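Local coordinates for xylose isomerase domain protein (Alicyclobacillus acidocaldarius subsp. acidocaldarius, PDB 3U0H) that probably acts as an isomerase with a xylose isomerase-like TIM-barrel fold, at residues 115-120 with 153-158; 122-127 with 167-172; 164-167 with 173-176. All blocks are in the same frame, centred on the assembly; numbering follows the deposited sequence.

Contact 1: 115-120 with 153-158; sequences RYISQL and YPFVQS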
loop_
_atom_site.group_PDB
_atom_site.type_symbol
_atom_site.label_atom_id
_atom_site.label_comp_id
_atom_site.label_asym_id
_atom_site.label_seq_id
_atom_site.Cartn_x
_atom_site.Cartn_y
_atom_site.Cartn_z
ATOM N N ARG A 115 16.809 -11.895 11.718
ATOM C CA ARG A 115 16.521 -10.723 12.561
ATOM C C ARG A 115 17.083 -9.434 11.952
ATOM O O ARG A 115 16.416 -8.416 11.891
ATOM C CB ARG A 115 17.164 -10.871 13.952
ATOM C CG ARG A 115 16.905 -12.230 14.646
ATOM C CD ARG A 115 15.813 -12.160 15.689
ATOM N NE ARG A 115 15.458 -13.485 16.196
ATOM C CZ ARG A 115 15.157 -13.759 17.465
ATOM N NH1 ARG A 115 15.193 -12.815 18.383
ATOM N NH2 ARG A 115 14.826 -14.989 17.823
ATOM N N TYR A 116 18.325 -9.484 11.545
ATOM C CA TYR A 116 19.038 -8.281 11.229
ATOM C C TYR A 116 18.467 -7.726 9.947
ATOM O O TYR A 116 18.114 -6.563 9.868
ATOM C CB TYR A 116 20.503 -8.630 11.033
ATOM C CG TYR A 116 21.351 -7.511 10.582
ATOM C CD1 TYR A 116 21.564 -7.268 9.260
ATOM C CD2 TYR A 116 21.977 -6.681 11.494
ATOM C CE1 TYR A 116 22.385 -6.234 8.846
ATOM C CE2 TYR A 116 22.808 -5.642 11.076
ATOM C CZ TYR A 116 23.013 -5.442 9.741
ATOM O OH TYR A 116 23.814 -4.386 9.310
ATOM N N ILE A 117 18.341 -8.611 8.970
ATOM C CA ILE A 117 17.909 -8.278 7.620
ATOM C C ILE A 117 16.440 -7.908 7.612
ATOM O O ILE A 117 16.079 -6.948 6.953
ATOM C CB ILE A 117 18.138 -9.432 6.590
ATOM C CG1 ILE A 117 19.627 -9.757 6.512
ATOM C CG2 ILE A 117 17.656 -9.068 5.218
ATOM C CD1 ILE A 117 20.061 -10.854 5.513
ATOM N N SER A 118 15.600 -8.634 8.340
ATOM C CA SER A 118 14.175 -8.331 8.335
ATOM C C SER A 118 13.857 -6.959 8.984
ATOM O O SER A 118 13.054 -6.172 8.424
ATOM C CB SER A 118 13.396 -9.390 9.093
ATOM O OG SER A 118 13.597 -10.673 8.559
ATOM N N GLN A 119 14.482 -6.686 10.153
ATOM C CA GLN A 119 14.216 -5.454 10.834
ATOM C C GLN A 119 14.729 -4.303 9.953
ATOM O O GLN A 119 14.053 -3.252 9.786
ATOM C CB GLN A 119 14.881 -5.404 12.211
ATOM C CG GLN A 119 14.550 -4.140 12.928
ATOM C CD GLN A 119 15.187 -4.017 14.309
ATOM O OE1 GLN A 119 16.285 -3.426 14.480
ATOM N NE2 GLN A 119 14.489 -4.508 15.287
ATOM N N LEU A 120 15.926 -4.477 9.434
ATOM C CA LEU A 120 16.491 -3.414 8.633
ATOM C C LEU A 120 15.594 -3.130 7.355
ATOM O O LEU A 120 15.352 -1.977 7.006
ATOM C CB LEU A 120 17.959 -3.714 8.306
ATOM C CG LEU A 120 18.668 -2.636 7.502
ATOM C CD1 LEU A 120 18.869 -1.413 8.349
ATOM C CD2 LEU A 120 20.001 -3.139 6.936
ATOM N N TYR A 153 28.440 -13.253 9.429
ATOM C CA TYR A 153 27.502 -13.433 8.286
ATOM C C TYR A 153 27.634 -12.334 7.166
ATOM O O TYR A 153 27.984 -11.179 7.477
ATOM C CB TYR A 153 26.058 -13.444 8.793
ATOM C CG TYR A 153 25.760 -14.508 9.820
ATOM C CD1 TYR A 153 25.691 -15.851 9.452
ATOM C CD2 TYR A 153 25.511 -14.171 11.138
ATOM C CE1 TYR A 153 25.402 -16.846 10.371
ATOM C CE2 TYR A 153 25.223 -15.162 12.078
ATOM C CZ TYR A 153 25.161 -16.486 11.672
ATOM O OH TYR A 153 24.884 -17.465 12.580
ATOM N N PRO A 154 27.435 -12.725 5.869
ATOM C CA PRO A 154 27.492 -11.730 4.815
ATOM C C PRO A 154 26.211 -10.943 4.745
ATOM O O PRO A 154 25.144 -11.513 5.016
ATOM C CB PRO A 154 27.615 -12.568 3.523
ATOM C CG PRO A 154 27.108 -13.935 3.896
ATOM C CD PRO A 154 27.606 -14.093 5.312
ATOM N N PHE A 155 26.341 -9.639 4.437
ATOM C CA PHE A 155 25.216 -8.832 4.011
ATOM C C PHE A 155 25.445 -8.291 2.593
ATOM O O PHE A 155 25.959 -9.025 1.784
ATOM C CB PHE A 155 24.880 -7.754 5.041
ATOM C CG PHE A 155 23.577 -7.108 4.827
ATOM C CD1 PHE A 155 22.455 -7.860 4.426
ATOM C CD2 PHE A 155 23.451 -5.741 4.943
ATOM C CE1 PHE A 155 21.237 -7.253 4.205
ATOM C CE2 PHE A 155 22.214 -5.148 4.711
ATOM C CZ PHE A 155 21.107 -5.920 4.376
ATOM N N VAL A 156 25.116 -7.047 2.297
ATOM C CA VAL A 156 25.265 -6.491 0.945
ATOM C C VAL A 156 26.697 -6.094 0.643
ATOM O O VAL A 156 27.259 -5.271 1.351
ATOM C CB VAL A 156 24.353 -5.255 0.744
ATOM C CG1 VAL A 156 24.589 -4.534 -0.593
ATOM C CG2 VAL A 156 22.897 -5.709 0.852
ATOM N N GLN A 157 27.238 -6.606 -0.471
ATOM C CA GLN A 157 28.644 -6.344 -0.897
ATOM C C GLN A 157 28.786 -5.893 -2.326
ATOM O O GLN A 157 29.919 -5.760 -2.851
ATOM C CB GLN A 157 29.497 -7.586 -0.681
ATOM C CG GLN A 157 29.604 -7.922 0.801
ATOM C CD GLN A 157 30.180 -9.277 1.070
ATOM O OE1 GLN A 157 30.712 -9.942 0.183
ATOM N NE2 GLN A 157 30.102 -9.683 2.322
ATOM N N SER A 158 27.646 -5.534 -2.911
ATOM C CA SER A 158 27.583 -5.240 -4.320
ATOM C C SER A 158 26.221 -4.717 -4.725
ATOM O O SER A 158 25.220 -4.901 -4.024
ATOM C CB SER A 158 27.816 -6.524 -5.114
ATOM O OG SER A 158 26.637 -7.363 -5.015
#
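With CG anti to the backbone N in both residues (chi1 175° in Tyr116, -167° in Phe155), the two rings leave their backbones toward each other and meet as an edge-to-face (T-shaped) pair. Their centroids lie 5.6 Å apart and the planes stand nearly perpendicular, at 85°. Tyr116 supplies the edge: its CE1 sits 4.1 Å from Phe155 CD2, over the rim of the phenylalanine face and not over its middle. The opposite face of Phe155 is taken by its own neighbour, with Val156 CG2 above the ring centre, so the ring is held between a tyrosine edge and a methyl group. Two aliphatic side chains of helix 113-131, Ile117 and Leu120, finish the grip. Ile117 comes in with CG1, 3.8 Å from Phe155 CE1, and its CD1 reaches CD1 of the same ring. One turn on from Tyr116, Leu120 sets CD2 at 3.7 Å from Phe155 CE2, with CZ nearly as close. Both approach the ring at a slant. Phe155 thus works as a single apolar plug against three helix residues, and all four are buried. Phe165 of helix 159-169 adds a second edge-to-face partner, while Met109 touches both Tyr116 and Phe155. Close by, Arg115 pairs with Asp161 of the second subunit, which puts this patch next to a subunit interface. What results is a hydrophobic cluster of the outer layer of a TIM barrel, where the loop following the short strand 153-154 is pinned by an aromatic residue to the start of a barrel helix.

Contact 2: 122-127 with 167-172; sequences RRIRQV and EAIGAP. With EDO (1,2-ethanediol), chain E.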
loop_
_atom_site.group_PDB
_atom_site.type_symbol
_atom_site.label_atom_id
_atom_site.label_comp_id
_atom_site.label_asym_id
_atom_site.label_seq_id
_atom_site.Cartn_x
_atom_site.Cartn_y
_atom_site.Cartn_z
ATOM N N ARG A 122 12.416 -3.516 7.100
ATOM C CA ARG A 122 11.174 -2.854 7.517
ATOM C C ARG A 122 11.380 -1.380 7.883
ATOM O O ARG A 122 10.526 -0.554 7.662
ATOM C CB ARG A 122 10.516 -3.626 8.659
ATOM C CG ARG A 122 9.235 -2.985 9.197
ATOM C CD ARG A 122 9.487 -2.062 10.383
ATOM N NE ARG A 122 10.188 -2.663 11.535
ATOM C CZ ARG A 122 10.555 -2.001 12.642
ATOM N NH1 ARG A 122 10.355 -0.687 12.776
ATOM N NH2 ARG A 122 11.131 -2.666 13.635
ATOM N N ARG A 123 12.506 -1.053 8.481
ATOM C CA ARG A 123 12.771 0.329 8.931
ATOM C C ARG A 123 13.128 1.272 7.773
ATOM O O ARG A 123 12.822 2.456 7.803
ATOM C CB ARG A 123 13.917 0.322 9.957
ATOM C CG ARG A 123 13.535 -0.233 11.311
ATOM C CD ARG A 123 14.682 -0.177 12.303
ATOM N NE ARG A 123 14.281 -0.498 13.659
ATOM C CZ ARG A 123 15.060 -0.315 14.734
ATOM N NH1 ARG A 123 16.301 0.228 14.614
ATOM N NH2 ARG A 123 14.614 -0.660 15.936
ATOM N N ILE A 124 13.824 0.732 6.795
ATOM C CA ILE A 124 14.168 1.444 5.570
ATOM C C ILE A 124 12.906 1.726 4.785
ATOM O O ILE A 124 12.767 2.802 4.211
ATOM C CB ILE A 124 15.188 0.651 4.697
ATOM C CG1 ILE A 124 16.559 0.583 5.432
ATOM C CG2 ILE A 124 15.374 1.329 3.336
ATOM C CD1 ILE A 124 17.700 -0.153 4.731
ATOM N N ARG A 125 11.980 0.766 4.788
ATOM C CA ARG A 125 10.665 0.902 4.160
ATOM C C ARG A 125 9.920 2.059 4.836
ATOM O O ARG A 125 9.342 2.934 4.163
ATOM C CB ARG A 125 9.881 -0.411 4.306
ATOM C CG ARG A 125 8.468 -0.371 3.784
ATOM C CD ARG A 125 7.666 -1.616 4.267
ATOM N NE ARG A 125 8.429 -2.819 4.004
ATOM C CZ ARG A 125 8.453 -3.967 4.693
ATOM N NH1 ARG A 125 7.698 -4.179 5.741
ATOM N NH2 ARG A 125 9.296 -4.928 4.261
ATOM N N GLN A 126 9.876 2.025 6.167
ATOM C CA GLN A 126 9.252 3.110 6.946
ATOM C C GLN A 126 9.913 4.460 6.614
ATOM O O GLN A 126 9.238 5.453 6.436
ATOM C CB GLN A 126 9.289 2.806 8.429
ATOM C CG GLN A 126 8.315 1.714 8.883
ATOM C CD GLN A 126 8.431 1.403 10.382
ATOM O OE1 GLN A 126 9.515 1.237 10.918
ATOM N NE2 GLN A 126 7.318 1.341 11.047
ATOM N N VAL A 127 11.224 4.497 6.503
ATOM C CA VAL A 127 11.891 5.734 6.153
ATOM C C VAL A 127 11.459 6.184 4.760
ATOM O O VAL A 127 11.090 7.351 4.583
ATOM C CB VAL A 127 13.392 5.586 6.267
ATOM C CG1 VAL A 127 14.155 6.746 5.598
ATOM C CG2 VAL A 127 13.775 5.491 7.744
ATOM N N GLU A 167 13.869 -5.753 -2.905
ATOM C CA GLU A 167 12.642 -6.543 -2.855
ATOM C C GLU A 167 12.167 -6.710 -1.412
ATOM O O GLU A 167 11.008 -6.707 -1.152
ATOM C CB GLU A 167 12.909 -7.933 -3.451
ATOM C CG GLU A 167 13.326 -7.955 -4.930
ATOM C CD GLU A 167 13.595 -9.383 -5.476
ATOM O OE1 GLU A 167 12.929 -10.370 -5.038
ATOM O OE2 GLU A 167 14.494 -9.513 -6.356
ATOM N N ALA A 168 13.097 -6.859 -0.469
ATOM C CA ALA A 168 12.718 -7.056 0.951
ATOM C C ALA A 168 12.013 -5.791 1.430
ATOM O O ALA A 168 10.966 -5.841 2.068
ATOM C CB ALA A 168 13.962 -7.371 1.808
ATOM N N ILE A 169 12.602 -4.651 1.056
ATOM C CA ILE A 169 12.151 -3.342 1.493
ATOM C C ILE A 169 10.761 -3.060 0.890
ATOM O O ILE A 169 9.874 -2.581 1.576
ATOM C CB ILE A 169 13.160 -2.199 1.062
ATOM C CG1 ILE A 169 14.589 -2.411 1.656
ATOM C CG2 ILE A 169 12.561 -0.839 1.440
ATOM C CD1 ILE A 169 15.745 -1.545 1.049
ATOM N N GLY A 170 10.618 -3.282 -0.406
ATOM C CA GLY A 170 9.363 -3.141 -1.120
ATOM C C GLY A 170 8.800 -1.747 -1.170
ATOM O O GLY A 170 7.603 -1.587 -1.033
ATOM N N ALA A 171 9.668 -0.739 -1.335
ATOM C CA ALA A 171 9.258 0.666 -1.384
ATOM C C ALA A 171 9.706 1.133 -2.717
ATOM O O ALA A 171 10.849 0.871 -3.132
ATOM C CB ALA A 171 9.913 1.533 -0.302
ATOM N N PRO A 172 8.852 1.886 -3.398
ATOM C CA PRO A 172 9.132 2.230 -4.807
ATOM C C PRO A 172 10.221 3.324 -4.997
ATOM O O PRO A 172 10.847 3.399 -6.045
ATOM C CB PRO A 172 7.775 2.709 -5.301
ATOM C CG PRO A 172 7.044 3.260 -4.064
ATOM C CD PRO A 172 7.662 2.589 -2.858
HETATM C C1 EDO E . 5.647 -4.109 2.138
HETATM O O1 EDO E . 4.316 -4.052 2.622
HETATM C C2 EDO E . 5.934 -2.912 1.244
HETATM O O2 EDO E . 5.665 -3.297 -0.093
#
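Ala168 O is gripped by two arginines: Arg125 NH2 of its own chain donates to it at 2.9 Å, in a bond bent to 139°, and Arg125 NH2 of the second subunit donates as well. The neighbouring carbonyl takes a straighter bond, Arg125 NE to Ile169 O at 2.8 Å, with 170° at the hydrogen. Both oxygens lie at the edge of the guanidinium, close to its plane, so two adjacent N-H groups hold the last carbonyls of helix 159-169 and fix the rotation of the group. A bend at chi3 (-49°) turns the guanidinium onto them after an extended start to the chain. Arg125 NH1 also bonds Glu167 O of the second subunit, so one guanidinium serves both the fold and the interface. Replacing Arg125 by an alanine is likely to leave the carbonyls of Ala168 and Ile169 without these side-chain donors and to cost the bond to the second subunit. Ethanediol, probably from the crystallisation liquor, lies over one guanidinium face with C1 3.6 Å from Arg125 NE, and its O2 donates to Gly170 O. Beside these bonds, Ile124 CG2 packs on Ile169 CD1 at 3.7 Å, while Ile169 CG2 rests against the Arg125 backbone. Gly170, with positive phi, takes the chain out of the helix. The whole is a helix C-terminus gripped by an arginine of the preceding barrel helix, in the outer helical ring of a TIM barrel.

Contact 3: 164-167 with 173-176; sequences TFWE and NVGA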
loop_
_atom_site.group_PDB
_atom_site.type_symbol
_atom_site.label_atom_id
_atom_site.label_comp_id
_atom_site.label_asym_id
_atom_site.label_seq_id
_atom_site.Cartn_x
_atom_site.Cartn_y
_atom_site.Cartn_z
ATOM N N THR A 164 18.639 -7.263 -4.808
ATOM C CA THR A 164 17.749 -8.245 -4.161
ATOM C C THR A 164 17.194 -7.621 -2.873
ATOM O O THR A 164 16.044 -7.840 -2.514
ATOM C CB THR A 164 18.428 -9.571 -3.861
ATOM O OG1 THR A 164 19.442 -9.343 -2.850
ATOM C CG2 THR A 164 19.089 -10.146 -5.165
ATOM N N PHE A 165 17.953 -6.759 -2.225
ATOM C CA PHE A 165 17.516 -6.203 -0.918
ATOM C C PHE A 165 16.368 -5.219 -1.110
ATOM O O PHE A 165 15.453 -5.207 -0.289
ATOM C CB PHE A 165 18.696 -5.616 -0.163
ATOM C CG PHE A 165 18.376 -5.108 1.228
ATOM C CD1 PHE A 165 17.725 -5.906 2.155
ATOM C CD2 PHE A 165 18.786 -3.851 1.617
ATOM C CE1 PHE A 165 17.458 -5.448 3.416
ATOM C CE2 PHE A 165 18.486 -3.386 2.890
ATOM C CZ PHE A 165 17.830 -4.190 3.790
ATOM N N TRP A 166 16.352 -4.485 -2.237
ATOM C CA TRP A 166 15.157 -3.736 -2.670
ATOM C C TRP A 166 13.861 -4.498 -2.604
ATOM O O TRP A 166 12.840 -3.967 -2.303
ATOM C CB TRP A 166 15.315 -3.166 -4.092
ATOM C CG TRP A 166 16.444 -2.171 -4.238
ATOM C CD1 TRP A 166 17.071 -1.435 -3.228
ATOM C CD2 TRP A 166 17.051 -1.713 -5.481
ATOM N NE1 TRP A 166 18.012 -0.604 -3.738
ATOM C CE2 TRP A 166 18.106 -0.780 -5.095
ATOM C CE3 TRP A 166 16.902 -2.059 -6.824
ATOM C CZ2 TRP A 166 18.922 -0.155 -6.036
ATOM C CZ3 TRP A 166 17.737 -1.424 -7.761
ATOM C CH2 TRP A 166 18.719 -0.480 -7.371
ATOM N N GLU A 167 13.869 -5.753 -2.905
ATOM C CA GLU A 167 12.642 -6.543 -2.855
ATOM C C GLU A 167 12.167 -6.710 -1.412
ATOM O O GLU A 167 11.008 -6.707 -1.152
ATOM C CB GLU A 167 12.909 -7.933 -3.451
ATOM C CG GLU A 167 13.326 -7.955 -4.930
ATOM C CD GLU A 167 13.595 -9.383 -5.476
ATOM O OE1 GLU A 167 12.929 -10.370 -5.038
ATOM O OE2 GLU A 167 14.494 -9.513 -6.356
ATOM N N ASN A 173 10.521 4.094 -3.961
ATOM C CA ASN A 173 11.481 5.177 -4.063
ATOM C C ASN A 173 12.846 4.860 -3.486
ATOM O O ASN A 173 13.525 5.815 -3.007
ATOM C CB ASN A 173 10.959 6.490 -3.383
ATOM C CG ASN A 173 10.654 6.315 -1.909
ATOM O OD1 ASN A 173 10.233 5.249 -1.499
ATOM N ND2 ASN A 173 10.800 7.363 -1.125
ATOM N N VAL A 174 13.282 3.593 -3.549
ATOM C CA VAL A 174 14.591 3.195 -2.987
ATOM C C VAL A 174 15.523 2.741 -4.072
ATOM O O VAL A 174 15.168 1.893 -4.876
ATOM C CB VAL A 174 14.485 2.121 -1.872
ATOM C CG1 VAL A 174 15.850 1.729 -1.291
ATOM C CG2 VAL A 174 13.629 2.687 -0.744
ATOM N N GLY A 175 16.725 3.350 -4.091
ATOM C CA GLY A 175 17.728 3.033 -5.092
ATOM C C GLY A 175 19.125 2.939 -4.516
ATOM O O GLY A 175 19.308 2.485 -3.404
ATOM N N ALA A 176 20.086 3.412 -5.275
ATOM C CA ALA A 176 21.449 3.258 -4.918
ATOM C C ALA A 176 22.183 4.603 -4.776
ATOM O O ALA A 176 21.974 5.561 -5.528
ATOM C CB ALA A 176 22.150 2.328 -5.961
#
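Over one face of the Trp166 indole lies Val174 O, 3.9 Å above the plane and displaced toward the rim, while Gly175 O sits at the ring edge, close to its plane. That second oxygen takes a weak hydrogen bond from Trp166 NE1, 3.4 Å long and bent to 137°. The NE1-CE2-CZ2 side of the indole is turned to the strand backbone, and Trp166 CZ2 comes to 3.5 Å from Gly175 CA, so that the ring meets bare main chain at the glycine. On the pyrrole side, Val174 CG1 packs against Trp166 CD1 at 3.9 Å; a chi1 of -179°, with this methyl anti to the backbone N, is what carries it there. Ala176 CB meets the benzene side, 4.1 Å from Trp166 CZ2. Lys200, in the loop before strand 201-206, also touches the tryptophan. Strand 174-179 is flanked in the barrel by 137-141, which receives Val174 on Val138 and Leu140, and by 201-206. Trp166 thus joins helix 159-169 to the very strand that follows it, while Phe165, the next residue back, faces helix 113-131.

From the N terminus, helix 113-131 supplies the first halves of contacts 1 and 2 in turn. The chain then runs through barrel strand 137-141 and returns at 153-158 to close contact 1, continues into helix 159-169, and closes contact 2 at its end; the two loops cross. Contact 3 opens on that same helix after contact 1 has closed, shares Glu167 with contact 2, and closes a short turn onto strand 174-179. Through Phe165 it also touches contacts 1 and 2. Together they bind two successive outer helices, a connecting loop and a barrel strand, beside the second subunit.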